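Local coordinates for protein iron Super-Oxide Dismutase (Plasmodium knowlesi, PDB 2AWP) that probably converts superoxide radicals into hydrogen peroxide and oxygen with an iron cofactor, protecting the cell from their toxicity, at residues W78-P83 / I154-I159. Sequence-based numbering, arbitrary orientation.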
ATOM      1  N   TRP A  78      10.460 -14.214  -3.333  1.00 10.66           N
ATOM      2  CA  TRP A  78      10.960 -14.809  -4.581  1.00 10.31           C
ATOM      3  C   TRP A  78      11.276 -16.302  -4.396  1.00 10.50           C
ATOM      4  O   TRP A  78      10.913 -17.114  -5.245  1.00 10.21           O
ATOM      5  CB  TRP A  78      12.205 -14.042  -5.099  1.00  8.98           C
ATOM      6  CG  TRP A  78      11.903 -12.586  -5.419  1.00  9.01           C
ATOM      7  CD1 TRP A  78      12.561 -11.497  -4.961  1.00  9.77           C
ATOM      8  CD2 TRP A  78      10.834 -12.095  -6.238  1.00  8.79           C
ATOM      9  NE1 TRP A  78      11.973 -10.344  -5.439  1.00  9.56           N
ATOM     10  CE2 TRP A  78      10.909 -10.691  -6.227  1.00  8.88           C
ATOM     11  CE3 TRP A  78       9.810 -12.714  -6.980  1.00 10.15           C
ATOM     12  CZ2 TRP A  78       9.997  -9.884  -6.928  1.00  8.45           C
ATOM     13  CZ3 TRP A  78       8.919 -11.919  -7.694  1.00  8.43           C
ATOM     14  CH2 TRP A  78       9.010 -10.519  -7.649  1.00  8.81           C
ATOM     15  N   ASP A  79      11.965 -16.626  -3.293  1.00 10.75           N
ATOM     16  CA  ASP A  79      12.324 -18.004  -2.924  1.00 10.83           C
ATOM     17  C   ASP A  79      11.133 -18.886  -2.569  1.00 10.81           C
ATOM     18  O   ASP A  79      11.204 -20.131  -2.692  1.00  8.94           O
ATOM     19  CB  ASP A  79      13.370 -18.008  -1.802  1.00 10.69           C
ATOM     20  CG  ASP A  79      14.650 -17.331  -2.216  1.00 13.84           C
ATOM     21  OD1 ASP A  79      14.756 -16.920  -3.404  1.00 13.45           O
ATOM     22  OD2 ASP A  79      15.547 -17.194  -1.344  1.00 17.03           O
ATOM     23  N   SER A  80      10.032 -18.242  -2.168  1.00 10.05           N
ATOM     24  CA  SER A  80       8.758 -18.934  -1.906  1.00 10.84           C
ATOM     25  C   SER A  80       8.013 -19.367  -3.164  1.00 10.74           C
ATOM     26  O   SER A  80       6.947 -19.999  -3.075  1.00 11.50           O
ATOM     27  CB  SER A  80       7.808 -18.040  -1.079  1.00 10.68           C
ATOM     28  OG  SER A  80       8.266 -17.907   0.257  1.00 12.13           O
ATOM     29  N   MET A  81       8.553 -19.010  -4.330  1.00 10.78           N
ATOM     30  CA  MET A  81       7.944 -19.342  -5.616  1.00 10.32           C
ATOM     31  C   MET A  81       8.949 -20.004  -6.533  1.00 10.73           C
ATOM     32  O   MET A  81      10.119 -20.047  -6.219  1.00 12.09           O
ATOM     33  CB  MET A  81       7.433 -18.071  -6.314  1.00 10.54           C
ATOM     34  CG  MET A  81       6.286 -17.437  -5.582  1.00  8.97           C
ATOM     35  SD  MET A  81       5.666 -15.990  -6.427  1.00  9.84           S
ATOM     36  CE  MET A  81       7.050 -14.854  -6.262  1.00  9.99           C
ATOM     37  N   GLY A  82       8.492 -20.469  -7.692  1.00 11.59           N
ATOM     38  CA  GLY A  82       9.396 -21.024  -8.688  1.00 13.24           C
ATOM     39  C   GLY A  82       8.697 -21.632  -9.875  1.00 13.68           C
ATOM     40  O   GLY A  82       7.486 -21.896  -9.821  1.00 13.58           O
ATOM     41  N   PRO A  83       9.456 -21.879 -10.960  1.00 14.62           N
ATOM     42  CA  PRO A  83       8.869 -22.620 -12.067  1.00 15.73           C
ATOM     43  C   PRO A  83       8.792 -24.107 -11.667  1.00 16.35           C
ATOM     44  O   PRO A  83       9.529 -24.549 -10.793  1.00 16.93           O
ATOM     45  CB  PRO A  83       9.860 -22.388 -13.230  1.00 14.59           C
ATOM     46  CG  PRO A  83      11.188 -22.205 -12.536  1.00 15.85           C
ATOM     47  CD  PRO A  83      10.870 -21.515 -11.215  1.00 14.94           C
ATOM     48  N   ILE A 154       7.865 -19.518   6.985  1.00  9.83           N
ATOM     49  CA  ILE A 154       7.996 -20.732   6.176  1.00  9.58           C
ATOM     50  C   ILE A 154       7.804 -20.392   4.670  1.00  9.25           C
ATOM     51  O   ILE A 154       8.545 -20.878   3.807  1.00  7.58           O
ATOM     52  CB  ILE A 154       6.938 -21.826   6.618  1.00  9.34           C
ATOM     53  CG1 ILE A 154       7.096 -22.224   8.114  1.00  9.47           C
ATOM     54  CG2 ILE A 154       6.983 -23.021   5.713  1.00  7.12           C
ATOM     55  CD1 ILE A 154       8.436 -22.882   8.509  1.00  7.58           C
ATOM     56  N   LEU A 155       6.776 -19.585   4.393  1.00  9.37           N
ATOM     57  CA  LEU A 155       6.460 -19.043   3.069  1.00  9.63           C
ATOM     58  C   LEU A 155       5.836 -17.647   3.240  1.00  9.88           C
ATOM     59  O   LEU A 155       5.218 -17.368   4.266  1.00  8.46           O
ATOM     60  CB  LEU A 155       5.432 -19.916   2.332  1.00  9.64           C
ATOM     61  CG  LEU A 155       5.751 -21.323   1.864  1.00 10.84           C
ATOM     62  CD1 LEU A 155       4.482 -22.088   1.481  1.00 10.85           C
ATOM     63  CD2 LEU A 155       6.765 -21.302   0.702  1.00 12.41           C
ATOM     64  N   THR A 156       5.993 -16.791   2.232  1.00  9.46           N
ATOM     65  CA  THR A 156       5.254 -15.516   2.218  1.00  9.60           C
ATOM     66  C   THR A 156       4.680 -15.217   0.838  1.00  9.18           C
ATOM     67  O   THR A 156       5.151 -15.770  -0.191  1.00  9.02           O
ATOM     68  CB  THR A 156       6.118 -14.320   2.685  1.00  9.16           C
ATOM     69  OG1 THR A 156       5.277 -13.195   2.982  1.00  9.45           O
ATOM     70  CG2 THR A 156       7.149 -13.927   1.627  1.00  8.18           C
ATOM     71  N   CYS A 157       3.649 -14.359   0.856  1.00  9.19           N
ATOM     72  CA  CYS A 157       2.992 -13.814  -0.329  1.00  9.00           C
ATOM     73  C   CYS A 157       2.793 -12.310  -0.126  1.00  9.06           C
ATOM     74  O   CYS A 157       2.189 -11.845   0.851  1.00  9.45           O
ATOM     75  CB  CYS A 157       1.653 -14.519  -0.657  1.00  8.73           C
ATOM     76  SG  CYS A 157       0.907 -13.903  -2.249  1.00 10.39           S
ATOM     77  N   ASP A 158       3.348 -11.552  -1.058  1.00  8.21           N
ATOM     78  CA  ASP A 158       3.268 -10.107  -1.050  1.00  8.09           C
ATOM     79  C   ASP A 158       1.929  -9.692  -1.572  1.00  8.39           C
ATOM     80  O   ASP A 158       1.509 -10.143  -2.652  1.00  8.95           O
ATOM     81  CB  ASP A 158       4.311  -9.619  -2.029  1.00  8.40           C
ATOM     82  CG  ASP A 158       4.542  -8.148  -1.980  1.00  8.40           C
ATOM     83  OD1 ASP A 158       3.954  -7.382  -1.199  1.00 11.69           O
ATOM     84  OD2 ASP A 158       5.357  -7.766  -2.797  1.00  9.76           O
ATOM     85  N   ILE A 159       1.241  -8.836  -0.818  1.00  8.02           N
ATOM     86  CA  ILE A 159       0.011  -8.267  -1.349  1.00  8.50           C
ATOM     87  C   ILE A 159       0.048  -6.749  -1.480  1.00  7.75           C
ATOM     88  O   ILE A 159      -0.986  -6.152  -1.754  1.00  8.29           O
ATOM     89  CB  ILE A 159      -1.284  -8.774  -0.634  1.00  8.06           C
ATOM     90  CG1 ILE A 159      -1.223  -8.627   0.891  1.00  7.58           C
ATOM     91  CG2 ILE A 159      -1.590 -10.231  -1.071  1.00 10.29           C
ATOM     92  CD1 ILE A 159      -1.489  -7.231   1.332  1.00 10.40           C
TER
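One serine hydroxyl makes the polar link of this contact: Ser80 OG accepts a bond from the backbone N-H of Thr156, on an outermost strand of the sheet within the chain. The fold is that of the iron/manganese superoxide dismutases. Ser80 follows the end of helix 62-79 in the alpha-hairpin domain. Strand 151-158 belongs to the C-terminal domain, so the bond ties the two parts together in the buried interior.

The bond from Thr156 N to Ser80 OG is 3.2 Å long and nearly straight, with an angle of 163° at the hydrogen. Ser80 points its CB at the strand, where Ser80 CB packs 3.6 Å from Thr156 O. Its OG lies beside its own backbone N and anti to the carbonyl carbon (chi1 -71°). In this position the hydroxyl also bonds to the carbonyl of Phe76, one turn back in the helix. The buried oxygen therefore has two polar partners.

Leu155 adds the nonpolar part. Its methyl CD2 lies 3.7 Å from Ser80 OG and only slightly farther from Ser80 CB. The Leu155 backbone closes in too, with CA 3.5 Å from Ser80 OG. A classic beta bulge sits here: Ile154 and Leu155 together pair with the single residue Leu126 of strand 122-129. Thr156 turns its own hydroxyl to the carbonyl of Gly124 on that strand. Phe187 of helix 185-196 also touches Ser80.

The same strand leads to Asp158, a probable iron ligand. The side chain of Thr156 lies about 8 Å from that of His74, another probable ligand, which is carried by helix 62-79. The contact thus joins two elements that probably each supply an iron ligand. On the helix side, a backbone bond from Met81 N to Trp78 O, 3.2 Å long, closes the turn around Ser80.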